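PDB 5D8N: leucine aminopeptidase A1, chloroplastic from Solanum lycopersicum, which removes N-terminal amino acids, preferably leucine, from peptides as a magnesium-dependent homohexameric aminopeptidase and also acts as a protein-folding chaperone. Local coordinates for residues A[290-302]-A[399-412]. The protein carries 1 engineered substitution. Residues are numbered along the deposited sequence; the frame is centred on the assembly and turned at random.
Sequences ERKTKLALVGKGL and ACNQGVEKIIDLAT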
ATOM      1  N   GLU A 290     -30.148  53.475  -4.528  1.00 45.04           N
ATOM      2  CA  GLU A 290     -28.801  53.802  -4.972  1.00 45.12           C
ATOM      3  C   GLU A 290     -28.177  52.660  -5.801  1.00 47.24           C
ATOM      4  O   GLU A 290     -28.715  51.546  -5.846  1.00 38.74           O
ATOM      5  CB  GLU A 290     -27.924  54.158  -3.770  1.00 49.50           C
ATOM      6  CG  GLU A 290     -27.318  52.986  -2.993  1.00 55.07           C
ATOM      7  CD  GLU A 290     -28.315  52.139  -2.208  1.00 54.87           C
ATOM      8  OE1 GLU A 290     -29.508  52.489  -2.108  1.00 55.81           O
ATOM      9  OE2 GLU A 290     -27.912  51.086  -1.667  1.00 53.22           O
ATOM     10  N   ARG A 291     -27.108  52.982  -6.534  1.00 50.34           N
ATOM     11  CA  ARG A 291     -26.342  52.006  -7.306  1.00 53.93           C
ATOM     12  C   ARG A 291     -25.738  50.954  -6.372  1.00 42.62           C
ATOM     13  O   ARG A 291     -25.117  51.286  -5.361  1.00 39.18           O
ATOM     14  CB  ARG A 291     -25.215  52.656  -8.129  1.00 64.75           C
ATOM     15  CG  ARG A 291     -25.488  52.701  -9.631  1.00 90.43           C
ATOM     16  CD  ARG A 291     -25.148  51.408 -10.355  1.00101.41           C
ATOM     17  NE  ARG A 291     -23.709  51.159 -10.392  1.00113.08           N
ATOM     18  CZ  ARG A 291     -23.148  49.952 -10.356  1.00119.08           C
ATOM     19  NH1 ARG A 291     -23.894  48.855 -10.273  1.00127.47           N
ATOM     20  NH2 ARG A 291     -21.829  49.836 -10.373  1.00 99.60           N
ATOM     21  N   LYS A 292     -25.920  49.688  -6.740  1.00 38.80           N
ATOM     22  CA  LYS A 292     -25.367  48.573  -5.992  1.00 36.16           C
ATOM     23  C   LYS A 292     -24.375  47.768  -6.831  1.00 34.42           C
ATOM     24  O   LYS A 292     -24.633  47.446  -7.987  1.00 33.12           O
ATOM     25  CB  LYS A 292     -26.501  47.695  -5.451  1.00 38.13           C
ATOM     26  CG  LYS A 292     -27.436  48.450  -4.510  1.00 36.69           C
ATOM     27  CD  LYS A 292     -28.616  47.596  -4.105  1.00 37.37           C
ATOM     28  CE  LYS A 292     -29.690  48.364  -3.345  1.00 34.87           C
ATOM     29  NZ  LYS A 292     -29.287  48.759  -1.962  1.00 33.15           N
ATOM     30  N   THR A 293     -23.240  47.429  -6.227  1.00 31.90           N
ATOM     31  CA  THR A 293     -22.285  46.489  -6.803  1.00 28.65           C
ATOM     32  C   THR A 293     -22.820  45.069  -6.629  1.00 28.13           C
ATOM     33  O   THR A 293     -23.242  44.709  -5.538  1.00 29.33           O
ATOM     34  CB  THR A 293     -20.932  46.607  -6.073  1.00 31.39           C
ATOM     35  OG1 THR A 293     -20.428  47.929  -6.265  1.00 28.63           O
ATOM     36  CG2 THR A 293     -19.893  45.648  -6.647  1.00 35.29           C
ATOM     37  N   LYS A 294     -22.834  44.277  -7.699  1.00 27.68           N
ATOM     38  CA  LYS A 294     -23.413  42.933  -7.686  1.00 26.45           C
ATOM     39  C   LYS A 294     -22.341  41.875  -7.483  1.00 24.09           C
ATOM     40  O   LYS A 294     -21.401  41.735  -8.284  1.00 22.75           O
ATOM     41  CB  LYS A 294     -24.179  42.661  -8.978  1.00 30.13           C
ATOM     42  CG  LYS A 294     -25.409  43.547  -9.123  1.00 35.62           C
ATOM     43  CD  LYS A 294     -26.154  43.349 -10.433  1.00 42.82           C
ATOM     44  CE  LYS A 294     -26.840  41.982 -10.449  1.00 54.06           C
ATOM     45  NZ  LYS A 294     -27.566  41.685 -11.720  1.00 58.07           N
ATOM     46  N   LEU A 295     -22.456  41.155  -6.373  1.00 23.90           N
ATOM     47  CA  LEU A 295     -21.459  40.154  -5.967  1.00 20.51           C
ATOM     48  C   LEU A 295     -22.144  38.804  -5.800  1.00 20.12           C
ATOM     49  O   LEU A 295     -23.307  38.736  -5.389  1.00 20.60           O
ATOM     50  CB  LEU A 295     -20.814  40.578  -4.653  1.00 20.98           C
ATOM     51  CG  LEU A 295     -20.317  42.025  -4.564  1.00 24.39           C
ATOM     52  CD1 LEU A 295     -19.916  42.339  -3.128  1.00 23.99           C
ATOM     53  CD2 LEU A 295     -19.136  42.260  -5.493  1.00 25.64           C
ATOM     54  N   ALA A 296     -21.388  37.728  -6.001  1.00 20.23           N
ATOM     55  CA  ALA A 296     -21.816  36.402  -5.591  1.00 20.77           C
ATOM     56  C   ALA A 296     -20.806  35.702  -4.685  1.00 19.41           C
ATOM     57  O   ALA A 296     -19.601  35.715  -4.913  1.00 18.83           O
ATOM     58  CB  ALA A 296     -22.114  35.516  -6.803  1.00 22.89           C
ATOM     59  N   LEU A 297     -21.358  34.897  -3.792  1.00 19.10           N
ATOM     60  CA  LEU A 297     -20.584  34.026  -2.926  1.00 19.79           C
ATOM     61  C   LEU A 297     -21.119  32.622  -3.155  1.00 19.29           C
ATOM     62  O   LEU A 297     -22.289  32.355  -2.878  1.00 21.03           O
ATOM     63  CB  LEU A 297     -20.780  34.428  -1.462  1.00 19.78           C
ATOM     64  CG  LEU A 297     -20.342  35.848  -1.111  1.00 20.15           C
ATOM     65  CD1 LEU A 297     -20.674  36.158   0.329  1.00 21.53           C
ATOM     66  CD2 LEU A 297     -18.838  35.957  -1.334  1.00 22.30           C
ATOM     67  N   VAL A 298     -20.262  31.751  -3.680  1.00 17.72           N
ATOM     68  CA  VAL A 298     -20.610  30.383  -4.021  1.00 16.63           C
ATOM     69  C   VAL A 298     -19.894  29.399  -3.093  1.00 17.30           C
ATOM     70  O   VAL A 298     -18.671  29.469  -2.929  1.00 17.81           O
ATOM     71  CB  VAL A 298     -20.196  30.083  -5.466  1.00 16.61           C
ATOM     72  CG1 VAL A 298     -20.496  28.626  -5.794  1.00 18.13           C
ATOM     73  CG2 VAL A 298     -20.957  31.004  -6.399  1.00 17.33           C
ATOM     74  N   GLY A 299     -20.659  28.511  -2.466  1.00 16.90           N
ATOM     75  CA  GLY A 299     -20.089  27.556  -1.517  1.00 18.64           C
ATOM     76  C   GLY A 299     -20.338  26.124  -1.930  1.00 19.41           C
ATOM     77  O   GLY A 299     -21.447  25.761  -2.323  1.00 21.18           O
ATOM     78  N   LYS A 300     -19.290  25.311  -1.906  1.00 20.36           N
ATOM     79  CA  LYS A 300     -19.450  23.883  -2.130  1.00 19.53           C
ATOM     80  C   LYS A 300     -20.327  23.282  -1.037  1.00 18.22           C
ATOM     81  O   LYS A 300     -20.066  23.435   0.151  1.00 18.05           O
ATOM     82  CB  LYS A 300     -18.087  23.190  -2.155  1.00 21.93           C
ATOM     83  CG  LYS A 300     -18.188  21.691  -2.332  1.00 24.03           C
ATOM     84  CD  LYS A 300     -16.815  21.056  -2.480  1.00 28.25           C
ATOM     85  CE  LYS A 300     -16.674  19.957  -1.452  1.00 28.63           C
ATOM     86  NZ  LYS A 300     -15.708  18.945  -1.885  1.00 30.59           N
ATOM     87  N   GLY A 301     -21.352  22.548  -1.437  1.00 18.98           N
ATOM     88  CA  GLY A 301     -22.342  22.038  -0.494  1.00 21.57           C
ATOM     89  C   GLY A 301     -22.648  20.558  -0.663  1.00 22.69           C
ATOM     90  O   GLY A 301     -23.795  20.117  -0.647  1.00 24.20           O
ATOM     91  N   LEU A 302     -21.605  19.751  -0.675  1.00 23.41           N
ATOM     92  CA  LEU A 302     -21.761  18.316  -0.468  1.00 23.38           C
ATOM     93  C   LEU A 302     -21.874  18.078   1.033  1.00 22.66           C
ATOM     94  O   LEU A 302     -20.904  18.247   1.794  1.00 22.06           O
ATOM     95  CB  LEU A 302     -20.565  17.568  -1.054  1.00 25.82           C
ATOM     96  CG  LEU A 302     -20.738  17.229  -2.537  1.00 26.93           C
ATOM     97  CD1 LEU A 302     -20.765  18.500  -3.352  1.00 26.89           C
ATOM     98  CD2 LEU A 302     -19.578  16.352  -2.990  1.00 34.21           C
ATOM     99  N   ALA A 399     -24.180  31.506 -11.047  1.00 22.69           N
ATOM    100  CA  ALA A 399     -23.771  32.798 -10.515  1.00 22.32           C
ATOM    101  C   ALA A 399     -23.528  33.794 -11.649  1.00 22.04           C
ATOM    102  O   ALA A 399     -23.924  34.972 -11.561  1.00 23.77           O
ATOM    103  CB  ALA A 399     -22.525  32.659  -9.640  1.00 22.01           C
ATOM    104  N   CYS A 400     -22.776  33.378 -12.656  1.00 19.90           N
ATOM    105  CA  CYS A 400     -22.511  34.277 -13.772  1.00 21.47           C
ATOM    106  C   CYS A 400     -23.816  34.714 -14.450  1.00 23.48           C
ATOM    107  O   CYS A 400     -23.930  35.844 -14.880  1.00 25.32           O
ATOM    108  CB  CYS A 400     -21.559  33.657 -14.792  1.00 22.76           C
ATOM    109  SG  CYS A 400     -19.882  33.409 -14.159  1.00 26.25           S
ATOM    110  N   ASN A 401     -24.808  33.833 -14.488  1.00 24.31           N
ATOM    111  CA  ASN A 401     -26.078  34.136 -15.124  1.00 27.56           C
ATOM    112  C   ASN A 401     -26.965  35.054 -14.313  1.00 28.04           C
ATOM    113  O   ASN A 401     -27.921  35.586 -14.864  1.00 28.25           O
ATOM    114  CB  ASN A 401     -26.867  32.861 -15.440  1.00 27.79           C
ATOM    115  CG  ASN A 401     -26.284  32.105 -16.610  1.00 26.41           C
ATOM    116  OD1 ASN A 401     -25.522  32.663 -17.384  1.00 28.45           O
ATOM    117  ND2 ASN A 401     -26.568  30.822 -16.696  1.00 25.69           N
ATOM    118  N   GLN A 402     -26.585  35.349 -13.078  1.00 27.16           N
ATOM    119  CA  GLN A 402     -27.278  36.377 -12.315  1.00 24.89           C
ATOM    120  C   GLN A 402     -26.756  37.788 -12.657  1.00 27.40           C
ATOM    121  O   GLN A 402     -27.201  38.784 -12.090  1.00 24.08           O
ATOM    122  CB  GLN A 402     -27.135  36.103 -10.819  1.00 24.38           C
ATOM    123  CG  GLN A 402     -27.634  34.751 -10.356  1.00 26.93           C
ATOM    124  CD  GLN A 402     -28.913  34.314 -11.056  1.00 34.61           C
ATOM    125  OE1 GLN A 402     -28.926  33.387 -11.902  1.00 43.99           O
ATOM    126  NE2 GLN A 402     -30.009  34.946 -10.656  1.00 28.91           N
ATOM    127  N   GLY A 403     -25.747  37.873 -13.516  1.00 27.68           N
ATOM    128  CA  GLY A 403     -25.226  39.170 -13.905  1.00 26.80           C
ATOM    129  C   GLY A 403     -24.375  39.835 -12.844  1.00 28.78           C
ATOM    130  O   GLY A 403     -24.203  41.058 -12.861  1.00 28.67           O
ATOM    131  N   VAL A 404     -23.695  39.042 -12.017  1.00 26.55           N
ATOM    132  CA  VAL A 404     -22.779  39.636 -11.061  1.00 25.66           C
ATOM    133  C   VAL A 404     -21.495  40.169 -11.699  1.00 24.42           C
ATOM    134  O   VAL A 404     -21.059  39.709 -12.733  1.00 25.65           O
ATOM    135  CB  VAL A 404     -22.492  38.685  -9.884  1.00 24.49           C
ATOM    136  CG1 VAL A 404     -23.798  38.359  -9.171  1.00 25.52           C
ATOM    137  CG2 VAL A 404     -21.808  37.416 -10.361  1.00 22.94           C
ATOM    138  N   GLU A 405     -20.816  41.052 -10.988  1.00 25.47           N
ATOM    139  CA  GLU A 405     -19.526  41.601 -11.388  1.00 26.22           C
ATOM    140  C   GLU A 405     -18.342  40.797 -10.787  1.00 23.66           C
ATOM    141  O   GLU A 405     -17.278  40.693 -11.386  1.00 21.91           O
ATOM    142  CB  GLU A 405     -19.523  43.052 -10.895  1.00 33.29           C
ATOM    143  CG  GLU A 405     -18.231  43.836 -11.045  1.00 48.14           C
ATOM    144  CD  GLU A 405     -18.330  45.264 -10.514  1.00 51.46           C
ATOM    145  OE1 GLU A 405     -19.455  45.722 -10.211  1.00 48.92           O
ATOM    146  OE2 GLU A 405     -17.286  45.948 -10.488  1.00 51.63           O
ATOM    147  N   LYS A 406     -18.498  40.246  -9.588  1.00 21.20           N
ATOM    148  CA  LYS A 406     -17.421  39.545  -8.903  1.00 21.10           C
ATOM    149  C   LYS A 406     -17.999  38.310  -8.208  1.00 21.19           C
ATOM    150  O   LYS A 406     -19.056  38.389  -7.571  1.00 20.31           O
ATOM    151  CB  LYS A 406     -16.748  40.462  -7.877  1.00 23.05           C
ATOM    152  CG  LYS A 406     -16.209  41.780  -8.431  1.00 23.33           C
ATOM    153  CD  LYS A 406     -15.605  42.650  -7.334  1.00 25.46           C
ATOM    154  CE  LYS A 406     -15.215  44.032  -7.859  1.00 26.91           C
ATOM    155  NZ  LYS A 406     -14.652  44.832  -6.731  1.00 29.12           N
ATOM    156  N   ILE A 407     -17.245  37.214  -8.251  1.00 20.90           N
ATOM    157  CA  ILE A 407     -17.567  35.973  -7.552  1.00 21.29           C
ATOM    158  C   ILE A 407     -16.393  35.559  -6.671  1.00 21.42           C
ATOM    159  O   ILE A 407     -15.260  35.454  -7.142  1.00 20.76           O
ATOM    160  CB  ILE A 407     -17.832  34.833  -8.552  1.00 21.17           C
ATOM    161  CG1 ILE A 407     -18.959  35.211  -9.516  1.00 22.56           C
ATOM    162  CG2 ILE A 407     -18.203  33.560  -7.819  1.00 23.01           C
ATOM    163  CD1 ILE A 407     -19.129  34.229 -10.648  1.00 23.94           C
ATOM    164  N   ILE A 408     -16.713  35.127  -5.460  1.00 19.54           N
ATOM    165  CA  ILE A 408     -15.813  34.275  -4.691  1.00 19.20           C
ATOM    166  C   ILE A 408     -16.468  32.938  -4.425  1.00 20.17           C
ATOM    167  O   ILE A 408     -17.590  32.909  -3.901  1.00 19.77           O
ATOM    168  CB  ILE A 408     -15.418  34.920  -3.347  1.00 19.94           C
ATOM    169  CG1 ILE A 408     -14.691  36.247  -3.574  1.00 22.73           C
ATOM    170  CG2 ILE A 408     -14.529  33.963  -2.537  1.00 20.26           C
ATOM    171  CD1 ILE A 408     -14.300  36.964  -2.302  1.00 25.59           C
ATOM    172  N   ASP A 409     -15.763  31.840  -4.706  1.00 19.78           N
ATOM    173  CA  ASP A 409     -16.222  30.529  -4.264  1.00 19.34           C
ATOM    174  C   ASP A 409     -15.313  30.001  -3.170  1.00 19.55           C
ATOM    175  O   ASP A 409     -14.126  30.299  -3.147  1.00 19.24           O
ATOM    176  CB  ASP A 409     -16.353  29.513  -5.398  1.00 19.58           C
ATOM    177  CG  ASP A 409     -15.024  28.900  -5.791  1.00 20.89           C
ATOM    178  OD1 ASP A 409     -14.528  28.001  -5.038  1.00 21.63           O
ATOM    179  OD2 ASP A 409     -14.524  29.259  -6.888  1.00 19.25           O
ATOM    180  N   LEU A 410     -15.920  29.299  -2.220  1.00 19.82           N
ATOM    181  CA  LEU A 410     -15.190  28.591  -1.179  1.00 20.30           C
ATOM    182  C   LEU A 410     -15.540  27.124  -1.262  1.00 18.96           C
ATOM    183  O   LEU A 410     -16.708  26.740  -1.293  1.00 17.99           O
ATOM    184  CB  LEU A 410     -15.568  29.114   0.203  1.00 22.57           C
ATOM    185  CG  LEU A 410     -14.913  30.458   0.572  1.00 29.16           C
ATOM    186  CD1 LEU A 410     -15.680  31.562  -0.118  1.00 35.85           C
ATOM    187  CD2 LEU A 410     -14.952  30.677   2.076  1.00 28.72           C
ATOM    188  N   ALA A 411     -14.500  26.309  -1.259  1.00 18.79           N
ATOM    189  CA  ALA A 411     -14.659  24.863  -1.382  1.00 22.34           C
ATOM    190  C   ALA A 411     -13.482  24.137  -0.730  1.00 23.37           C
ATOM    191  O   ALA A 411     -12.315  24.555  -0.832  1.00 22.05           O
ATOM    192  CB  ALA A 411     -14.743  24.475  -2.844  1.00 21.69           C
ATOM    193  N   THR A 412     -13.834  23.075  -0.021  1.00 23.32           N
ATOM    194  CA  THR A 412     -12.861  22.091   0.421  1.00 24.29           C
ATOM    195  C   THR A 412     -12.544  21.210  -0.764  1.00 24.65           C
ATOM    196  O   THR A 412     -13.165  20.163  -0.964  1.00 28.35           O
ATOM    197  CB  THR A 412     -13.434  21.260   1.577  1.00 25.23           C
ATOM    198  OG1 THR A 412     -14.735  20.751   1.232  1.00 31.65           O
ATOM    199  CG2 THR A 412     -13.624  22.112   2.778  1.00 25.01           C
TER
HETATM  200  O   HOH W   1     -21.981  45.224 -10.314  1.00 33.78           O
HETATM  201  O   HOH W   2     -26.289  43.027 -13.890  1.00 46.11           O
HETATM  202  O   HOH W   3     -15.331  17.654   0.892  1.00 55.17           O
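Lys294 and Lys300 each send an ammonium group across to a backbone carbonyl, at the two ends of a parallel strand pair. Lys294 NZ donates a hydrogen bond to Gln402 O (2.9 Å), in the carbonyl plane, and a water ties the same nitrogen to Gly403 O; a bend at chi3 (70°) turns the chain onto this helix-ending turn. At the other end Lys300 NZ donates a hydrogen bond to Thr412 O (3.0 Å), tilted from the carbonyl plane, and shares a water with Thr412 OG1. With CG of Lys300 anti to its N (chi1 178°), the chain carries CD to 4.0 Å from Ala411 CB. The backbone ladder is regular from Ala296 N on Lys406 O to Lys300 N on Leu410 O; before it Lys294 O takes Glu405 N (2.8 Å), one residue ahead of that pattern. On one face Ala296 CB meets Val404 CG2 and Ala399 CB, and Val298 CG2 touches both Ala399 CB and Ile407 CG2, each at 4.0 Å, so the end of helix 388-401 rests on the strands. Asp409 shares this face, its OD1 hydrogen-bonded to His499 and OD2 to Trp497. On the other face Leu295 CD2 lies along Lys406, whose NZ pairs with Glu438, and Leu297 runs beside Ile408; these two and Leu295 pack against Trp525 of helix 519-527. Lys300 belongs to the first magnesium-binding site, and its NZ makes a weak, long ion pair with Asp305; an alanine here would probably leave Thr412 O without its ammonium partner and strip Ala411 of the aliphatic chain beyond CB. Strands 293-305 and 406-411, neighbours in the mixed central sheet and inclined by 17°, are sandwiched by helices in the alpha/beta catalytic domain of M17 aminopeptidases, with the metal site at their C-terminal ends.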